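Local coordinates for DNA polymerase III subunit beta (Pseudomonas aeruginosa, PDB 4TSZ), which confers DNA tethering and processivity on DNA polymerases and other proteins as the sliding clamp of replication, at residues R137-R142 against L168-T173; F145-Q150 against N157-E162; L330-T335 against S359-M364. One frame throughout, in Å; residues are numbered along the deposited sequence.

Contact 1: residues R137-R142 against L168-T173; sequences RRLIDR and LRSVAT
Leu139 meets Leu168 and Ser170 where helix 133-141 lies on strand 167-173, the helix-on-sheet layer of the DNA clamp fold, here in the central domain. The apolar half of the meeting is a branch-to-branch touch: CD1 of Leu139 reaches within 3.6 Å of CG of Leu168 and lies almost as near to its CD2, the two side chains crossing at a slant. Leucine suits both places, since its forked end can fill the angle between a round helix and a flat sheet. In Leu168, CG is anti to the backbone N (chi1 -179°), which brings the fork beside CD1 of Leu139.

The polar half belongs to Ser170. Its OG donates a 2.7 Å hydrogen bond to the backbone O of Leu139, arriving well above the carbonyl plane, 50° out of it. A chi1 of 57° sets the hydroxyl between backbone N and carbonyl carbon, directed at the helix. Serine is apt here because a small residue lets the helix come close, while its hydroxyl serves a buried carbonyl near the end of the helix. That same oxygen also accepts from the OG1 of Thr143, so two hydroxyls grip it.

Farther out, Ile140 packs against Met159 of strand 158-164 and against Ile202 and Ala206 of helix 199-208, seating the helix from another direction. On the more exposed side, the guanidinium of Arg142 lies with one face near NE of Arg138; Glu353, which makes a salt bridge with Arg142 and a long, weak ion pair with Arg138, would temper the two positive charges. Arg137 and Asp141, one turn apart, form a salt bridge, NE of Arg137 meeting OD2 of Asp141 at 3.0 Å, on the syn side of the carboxylate.

Contact 2: residues F145-Q150 against N157-E162; sequences FAMAQQ and NGMLLE
This is a partly buried contact of side chain against backbone, in which Met147 and Ala148, in the loop after helix 133-141, pass Asn157 and Gly158, where the chain enters strand 158-164, an inner strand of the eight-stranded sheet that joins the central and C-terminal domains of the clamp. The touching parts run nearly antiparallel, 158° apart, yet they do not pair as strands.

Met147 lies against the peptide after Gly158: its CG is 3.4 Å from the O of Gly158 and its SD 3.5 Å from the C of Gly158. The sulfur of Met147 continues to CB of Met159, at 3.9 Å. A long, unbranched chain fits this task: with CG beside the backbone N (chi1 -61°) and an extended chi2, SD is carried out to the peptide. The same side chain also touches Ile202 and Leu203 of helix 199-208 and Ala172 of strand 167-173. Gly158 is almost fully extended, a conformation that comes easily to a residue without a side chain.

Nearer the surface, the CA of Asn157 directs its hydrogen at the O of Ala148, 3.4 Å away and nearly straight at 165°. That carbonyl also receives NH1 of Arg199. The Asn157 side chain folds back toward the loop, bringing OD1 to 3.4 Å from CB of Ala148; the small methyl of alanine leaves the amide space to come in. The strong partner of OD1 is the backbone N of Asp151, just past the segment, whereas N of Gln150, 3.2 Å from OD1 of Asn157, is badly angled for bonding.

Since the hydrogen bonds to Asp151 and Arg199 lie outside the two segments, the contact between them rests on close fit and one weak CH...O interaction, implying cohesion by shape more than by strong directional bonds.

Contact 3: residues L330-T335 against S359-M364; sequences LGVIGT and SAYVVM
The ring of Tyr361 is approached by Val332 and Ile333 from one and the same side of its plane, at oblique angles, neither squarely over a face nor straight on to an edge. CG2 of Val332 comes obliquely to the hydroxyl end, 3.4 Å from OH and 3.6 Å from CZ of Tyr361, while CD1 of Ile333 reaches CE2 of the same ring at 3.8 Å. Here the loop after helix 323-330, in the C-terminal domain of the DNA clamp fold, packs on strand 359-363 of the eight-stranded antiparallel sheet, where that strand pairs with strand 177-184 of the central domain.

The arm of Ile333 runs alongside the ring in the opposite sense. It is turned at chi2 (-71°), so that its end comes closer to the tyrosine than the start of its side chain would suggest. Branched aliphatic residues suit this loop, for each offers a methyl to the ring, CG2 from valine and CD1 from isoleucine. Elsewhere the ring is bordered by Ala179 and Val351 of the neighbouring strands, and Phe145 packs on it from the same side as Val332 and Ile333.

Tyrosine suits the place because its OH has polar work to do. The hydroxyl hydrogen-bonds to the backbone O of Arg142, in the chain just after helix 133-141, so a residue of the C-terminal domain holds a carbonyl of the central one. Next along the strand, Val362 packs on the bound peptide. One water ties the loop to the strand: it donates to OH of Tyr361 at 2.8 Å and to the backbone O of Val332 at 2.9 Å, satisfying that carbonyl beside an apolar patch. The water has a third, weak partner, OG of Ser359, at 3.3 Å.

In the fold
Contact 1 is buried throughout, contact 3 is buried apart from the partly exposed Val332, and contact 2 runs from the interior out to exposed glutamines. All three reach one eight-stranded sheet. Contacts 1 and 2 rest on its adjacent strands 167-173 and 158-164, joined by backbone pairing between Val171 and Leu160, and contact 2 is nested in the chain loop that contact 1 closes. Contact 3 stands on strand 359-363, in the other domain. The chemistry differs accordingly: a direct hydroxyl-to-carbonyl bond beside leucines in contact 1, methionine against peptide in contact 2, and aliphatic groups round a water-linked tyrosine in contact 3. Phe145, from the 145-150 segment, touches Val332 with CE2, bridging contacts 2 and 3.

Contact 1: residues R137-R142 against L168-T173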
# COMPACT_ATOMS: atom_id res chain seq x y z
N ARG E 137 3.96 -11.07 -22.54
CA ARG E 137 4.13 -10.34 -21.29
C ARG E 137 5.51 -9.64 -21.24
O ARG E 137 5.57 -8.49 -20.82
CB ARG E 137 3.93 -11.24 -20.06
CG ARG E 137 3.56 -10.42 -18.84
CD ARG E 137 3.69 -11.14 -17.52
NE ARG E 137 3.55 -10.18 -16.43
CZ ARG E 137 2.76 -10.34 -15.37
NH1 ARG E 137 2.04 -11.44 -15.23
NH2 ARG E 137 2.70 -9.40 -14.43
N ARG E 138 6.58 -10.34 -21.69
CA ARG E 138 7.96 -9.83 -21.79
C ARG E 138 7.98 -8.57 -22.66
O ARG E 138 8.55 -7.57 -22.25
CB ARG E 138 8.90 -10.90 -22.38
CG ARG E 138 10.38 -10.48 -22.49
CD ARG E 138 11.21 -11.47 -23.32
NE ARG E 138 12.66 -11.34 -23.08
CZ ARG E 138 13.53 -10.74 -23.89
NH1 ARG E 138 13.12 -10.20 -25.04
NH2 ARG E 138 14.82 -10.68 -23.58
N LEU E 139 7.34 -8.60 -23.85
CA LEU E 139 7.28 -7.45 -24.77
C LEU E 139 6.66 -6.22 -24.10
O LEU E 139 7.20 -5.12 -24.24
CB LEU E 139 6.51 -7.79 -26.05
CG LEU E 139 7.15 -8.78 -27.02
CD1 LEU E 139 6.24 -9.06 -28.17
CD2 LEU E 139 8.48 -8.27 -27.58
N ILE E 140 5.57 -6.43 -23.32
CA ILE E 140 4.87 -5.35 -22.61
C ILE E 140 5.71 -4.86 -21.43
O ILE E 140 5.96 -3.66 -21.34
CB ILE E 140 3.42 -5.75 -22.19
CG1 ILE E 140 2.57 -6.20 -23.40
CG2 ILE E 140 2.74 -4.60 -21.41
CD1 ILE E 140 1.25 -6.98 -23.05
N ASP E 141 6.13 -5.77 -20.53
CA ASP E 141 6.89 -5.44 -19.32
C ASP E 141 8.28 -4.83 -19.60
O ASP E 141 8.73 -4.02 -18.80
CB ASP E 141 7.00 -6.64 -18.37
CG ASP E 141 5.70 -7.06 -17.70
OD1 ASP E 141 4.73 -6.25 -17.70
OD2 ASP E 141 5.64 -8.18 -17.15
N ARG E 142 8.92 -5.18 -20.73
CA ARG E 142 10.22 -4.60 -21.07
C ARG E 142 10.10 -3.17 -21.61
O ARG E 142 11.11 -2.49 -21.71
CB ARG E 142 11.02 -5.48 -22.08
CG ARG E 142 11.53 -6.82 -21.55
CD ARG E 142 12.65 -6.69 -20.55
NE ARG E 142 13.00 -7.98 -19.95
CZ ARG E 142 14.00 -8.76 -20.36
NH1 ARG E 142 14.76 -8.40 -21.38
NH2 ARG E 142 14.24 -9.91 -19.74
N LEU E 168 7.36 -10.05 -33.74
CA LEU E 168 6.41 -9.26 -32.99
C LEU E 168 7.25 -8.29 -32.18
O LEU E 168 8.20 -8.69 -31.52
CB LEU E 168 5.49 -10.11 -32.09
CG LEU E 168 4.42 -9.35 -31.28
CD1 LEU E 168 3.48 -8.53 -32.17
CD2 LEU E 168 3.60 -10.30 -30.44
N ARG E 169 6.92 -7.00 -32.29
CA ARG E 169 7.66 -5.93 -31.65
C ARG E 169 6.75 -4.98 -30.90
O ARG E 169 5.67 -4.63 -31.39
CB ARG E 169 8.50 -5.18 -32.70
CG ARG E 169 9.12 -3.86 -32.23
CD ARG E 169 9.86 -3.16 -33.34
NE ARG E 169 11.08 -3.88 -33.70
CZ ARG E 169 11.91 -3.52 -34.67
NH1 ARG E 169 11.68 -2.42 -35.38
NH2 ARG E 169 13.00 -4.23 -34.92
N SER E 170 7.20 -4.55 -29.71
CA SER E 170 6.52 -3.55 -28.91
C SER E 170 7.36 -2.29 -28.91
O SER E 170 8.59 -2.38 -28.85
CB SER E 170 6.29 -4.05 -27.48
OG SER E 170 7.51 -4.41 -26.85
N VAL E 171 6.72 -1.11 -29.05
CA VAL E 171 7.39 0.19 -29.01
C VAL E 171 6.55 1.12 -28.11
O VAL E 171 5.33 1.19 -28.26
CB VAL E 171 7.71 0.85 -30.40
CG1 VAL E 171 8.57 2.11 -30.22
CG2 VAL E 171 8.39 -0.12 -31.36
N ALA E 172 7.22 1.80 -27.17
CA ALA E 172 6.62 2.77 -26.26
C ALA E 172 7.54 4.00 -26.19
O ALA E 172 8.76 3.85 -26.14
CB ALA E 172 6.43 2.16 -24.89
N THR E 173 6.95 5.19 -26.21
CA THR E 173 7.68 6.46 -26.15
C THR E 173 6.81 7.60 -25.61
O THR E 173 5.59 7.59 -25.78
CB THR E 173 8.36 6.81 -27.51
OG1 THR E 173 9.19 7.96 -27.34
CG2 THR E 173 7.36 7.00 -28.66

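Contact 2: residues F145-Q150 against N157-E162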
# COMPACT_ATOMS: atom_id res chain seq x y z
N PHE E 145 7.01 1.16 -19.22
CA PHE E 145 7.41 2.35 -18.46
C PHE E 145 7.62 3.58 -19.38
O PHE E 145 7.53 4.70 -18.89
CB PHE E 145 8.71 2.06 -17.69
CG PHE E 145 9.94 1.92 -18.57
CD1 PHE E 145 10.68 3.04 -18.94
CD2 PHE E 145 10.34 0.68 -19.06
CE1 PHE E 145 11.78 2.93 -19.79
CE2 PHE E 145 11.45 0.56 -19.90
CZ PHE E 145 12.18 1.68 -20.23
N ALA E 146 7.96 3.36 -20.69
CA ALA E 146 8.25 4.45 -21.62
C ALA E 146 7.04 5.10 -22.26
O ALA E 146 7.19 6.15 -22.88
CB ALA E 146 9.25 4.02 -22.69
N MET E 147 5.84 4.50 -22.11
CA MET E 147 4.60 5.05 -22.68
C MET E 147 4.33 6.40 -22.05
O MET E 147 4.62 6.61 -20.86
CB MET E 147 3.36 4.18 -22.39
CG MET E 147 3.41 2.77 -22.95
SD MET E 147 1.86 1.85 -22.70
CE MET E 147 1.87 1.61 -20.91
N ALA E 148 3.75 7.31 -22.83
CA ALA E 148 3.35 8.59 -22.27
C ALA E 148 2.06 8.35 -21.47
O ALA E 148 1.37 7.34 -21.64
CB ALA E 148 3.13 9.60 -23.39
N GLN E 149 1.80 9.27 -20.56
CA GLN E 149 0.60 9.30 -19.75
C GLN E 149 0.01 10.68 -19.92
O GLN E 149 0.67 11.69 -19.62
CB GLN E 149 0.96 9.01 -18.28
CG GLN E 149 -0.24 8.63 -17.42
CD GLN E 149 0.17 8.30 -16.01
OE1 GLN E 149 0.51 9.17 -15.21
NE2 GLN E 149 0.14 7.02 -15.67
N GLN E 150 -1.20 10.74 -20.44
CA GLN E 150 -1.94 11.99 -20.66
C GLN E 150 -1.22 13.06 -21.52
O GLN E 150 -1.45 14.25 -21.36
CB GLN E 150 -2.50 12.54 -19.33
CG GLN E 150 -3.45 11.57 -18.62
CD GLN E 150 -3.13 11.34 -17.16
OE1 GLN E 150 -1.97 11.46 -16.72
NE2 GLN E 150 -4.14 10.99 -16.38
N ASN E 157 0.08 7.78 -25.75
CA ASN E 157 -0.52 7.26 -24.52
C ASN E 157 -0.94 5.80 -24.68
O ASN E 157 -2.08 5.42 -24.45
CB ASN E 157 -1.70 8.15 -24.04
CG ASN E 157 -1.33 9.59 -23.87
OD1 ASN E 157 -0.26 9.94 -23.40
ND2 ASN E 157 -2.23 10.47 -24.26
N GLY E 158 0.03 5.00 -25.09
CA GLY E 158 -0.16 3.58 -25.33
C GLY E 158 1.06 2.94 -25.92
O GLY E 158 2.15 3.54 -25.96
N MET E 159 0.89 1.69 -26.37
CA MET E 159 1.98 0.88 -26.89
C MET E 159 1.74 0.42 -28.30
O MET E 159 0.67 -0.12 -28.62
CB MET E 159 2.19 -0.34 -25.97
CG MET E 159 3.41 -1.20 -26.32
SD MET E 159 3.60 -2.55 -25.15
CE MET E 159 3.99 -1.64 -23.67
N LEU E 160 2.77 0.58 -29.14
CA LEU E 160 2.75 0.07 -30.50
C LEU E 160 3.06 -1.43 -30.42
O LEU E 160 3.98 -1.84 -29.72
CB LEU E 160 3.78 0.77 -31.41
CG LEU E 160 3.96 0.18 -32.83
CD1 LEU E 160 2.77 0.50 -33.72
CD2 LEU E 160 5.24 0.64 -33.48
N LEU E 161 2.24 -2.24 -31.09
CA LEU E 161 2.44 -3.67 -31.28
C LEU E 161 2.53 -3.83 -32.78
O LEU E 161 1.62 -3.41 -33.51
CB LEU E 161 1.34 -4.56 -30.66
CG LEU E 161 1.23 -4.60 -29.14
CD1 LEU E 161 0.12 -5.53 -28.71
CD2 LEU E 161 2.55 -5.01 -28.48
N GLU E 162 3.69 -4.30 -33.26
CA GLU E 162 3.97 -4.39 -34.68
C GLU E 162 4.39 -5.79 -35.11
O GLU E 162 5.25 -6.41 -34.47
CB GLU E 162 5.05 -3.35 -35.03
CG GLU E 162 5.50 -3.31 -36.48
CD GLU E 162 6.79 -2.53 -36.65
OE1 GLU E 162 6.73 -1.29 -36.76
OE2 GLU E 162 7.87 -3.17 -36.61

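Contact 3: residues L330-T335 against S359-M364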
# COMPACT_ATOMS: atom_id res chain seq x y z
N LEU E 330 17.42 0.74 -16.44
CA LEU E 330 18.17 -0.24 -15.68
C LEU E 330 17.28 -1.27 -14.99
O LEU E 330 17.66 -2.44 -14.92
CB LEU E 330 19.15 0.43 -14.69
CG LEU E 330 20.30 1.23 -15.31
CD1 LEU E 330 21.03 1.99 -14.27
CD2 LEU E 330 21.26 0.34 -16.11
N GLY E 331 16.08 -0.84 -14.58
CA GLY E 331 15.07 -1.66 -13.93
C GLY E 331 14.50 -2.77 -14.81
O GLY E 331 13.91 -3.71 -14.29
N VAL E 332 14.66 -2.66 -16.14
CA VAL E 332 14.19 -3.66 -17.10
C VAL E 332 15.32 -4.48 -17.78
O VAL E 332 15.03 -5.44 -18.49
CB VAL E 332 13.12 -3.14 -18.10
CG1 VAL E 332 11.87 -2.64 -17.37
CG2 VAL E 332 13.68 -2.06 -19.02
N ILE E 333 16.59 -4.11 -17.56
CA ILE E 333 17.74 -4.85 -18.11
C ILE E 333 17.88 -6.16 -17.29
O ILE E 333 18.04 -6.11 -16.07
CB ILE E 333 19.04 -3.98 -18.10
CG1 ILE E 333 18.93 -2.72 -19.02
CG2 ILE E 333 20.34 -4.82 -18.36
CD1 ILE E 333 18.94 -2.95 -20.59
N GLY E 334 17.78 -7.31 -17.96
CA GLY E 334 17.83 -8.63 -17.33
C GLY E 334 19.21 -9.24 -17.16
O GLY E 334 19.37 -10.21 -16.42
N THR E 335 20.21 -8.67 -17.85
CA THR E 335 21.60 -9.11 -17.75
C THR E 335 22.35 -8.33 -16.66
O THR E 335 22.00 -7.18 -16.33
CB THR E 335 22.31 -9.04 -19.11
OG1 THR E 335 22.24 -7.70 -19.60
CG2 THR E 335 21.74 -10.01 -20.13
N SER E 359 16.15 -6.06 -27.02
CA SER E 359 15.64 -4.89 -26.32
C SER E 359 16.54 -3.71 -26.64
O SER E 359 17.76 -3.86 -26.70
CB SER E 359 15.60 -5.14 -24.81
OG SER E 359 14.66 -6.14 -24.48
N ALA E 360 15.93 -2.54 -26.88
CA ALA E 360 16.65 -1.30 -27.17
C ALA E 360 15.96 -0.12 -26.48
O ALA E 360 14.73 -0.01 -26.51
CB ALA E 360 16.75 -1.07 -28.67
N TYR E 361 16.75 0.71 -25.80
CA TYR E 361 16.25 1.85 -25.03
C TYR E 361 16.96 3.10 -25.45
O TYR E 361 18.18 3.13 -25.52
CB TYR E 361 16.40 1.60 -23.52
CG TYR E 361 15.75 0.30 -23.10
CD1 TYR E 361 14.38 0.24 -22.84
CD2 TYR E 361 16.48 -0.89 -23.06
CE1 TYR E 361 13.76 -0.97 -22.53
CE2 TYR E 361 15.87 -2.10 -22.75
CZ TYR E 361 14.51 -2.14 -22.49
OH TYR E 361 13.90 -3.33 -22.15
N VAL E 362 16.18 4.14 -25.75
CA VAL E 362 16.71 5.42 -26.23
C VAL E 362 16.35 6.50 -25.22
O VAL E 362 15.20 6.59 -24.82
CB VAL E 362 16.17 5.73 -27.65
CG1 VAL E 362 16.78 7.02 -28.19
CG2 VAL E 362 16.43 4.56 -28.61
N VAL E 363 17.35 7.28 -24.75
CA VAL E 363 17.10 8.36 -23.80
C VAL E 363 17.71 9.64 -24.34
O VAL E 363 18.93 9.72 -24.47
CB VAL E 363 17.60 8.05 -22.34
CG1 VAL E 363 17.21 9.17 -21.38
CG2 VAL E 363 17.08 6.71 -21.83
N MET E 364 16.88 10.66 -24.61
CA MET E 364 17.38 11.98 -25.04
C MET E 364 18.03 12.65 -23.82
O MET E 364 17.50 12.56 -22.70
CB MET E 364 16.26 12.89 -25.57
CG MET E 364 15.91 12.67 -27.02
SD MET E 364 17.31 12.74 -28.20
CE MET E 364 17.55 14.49 -28.33
O HOH W 1 15.49 -5.47 -21.36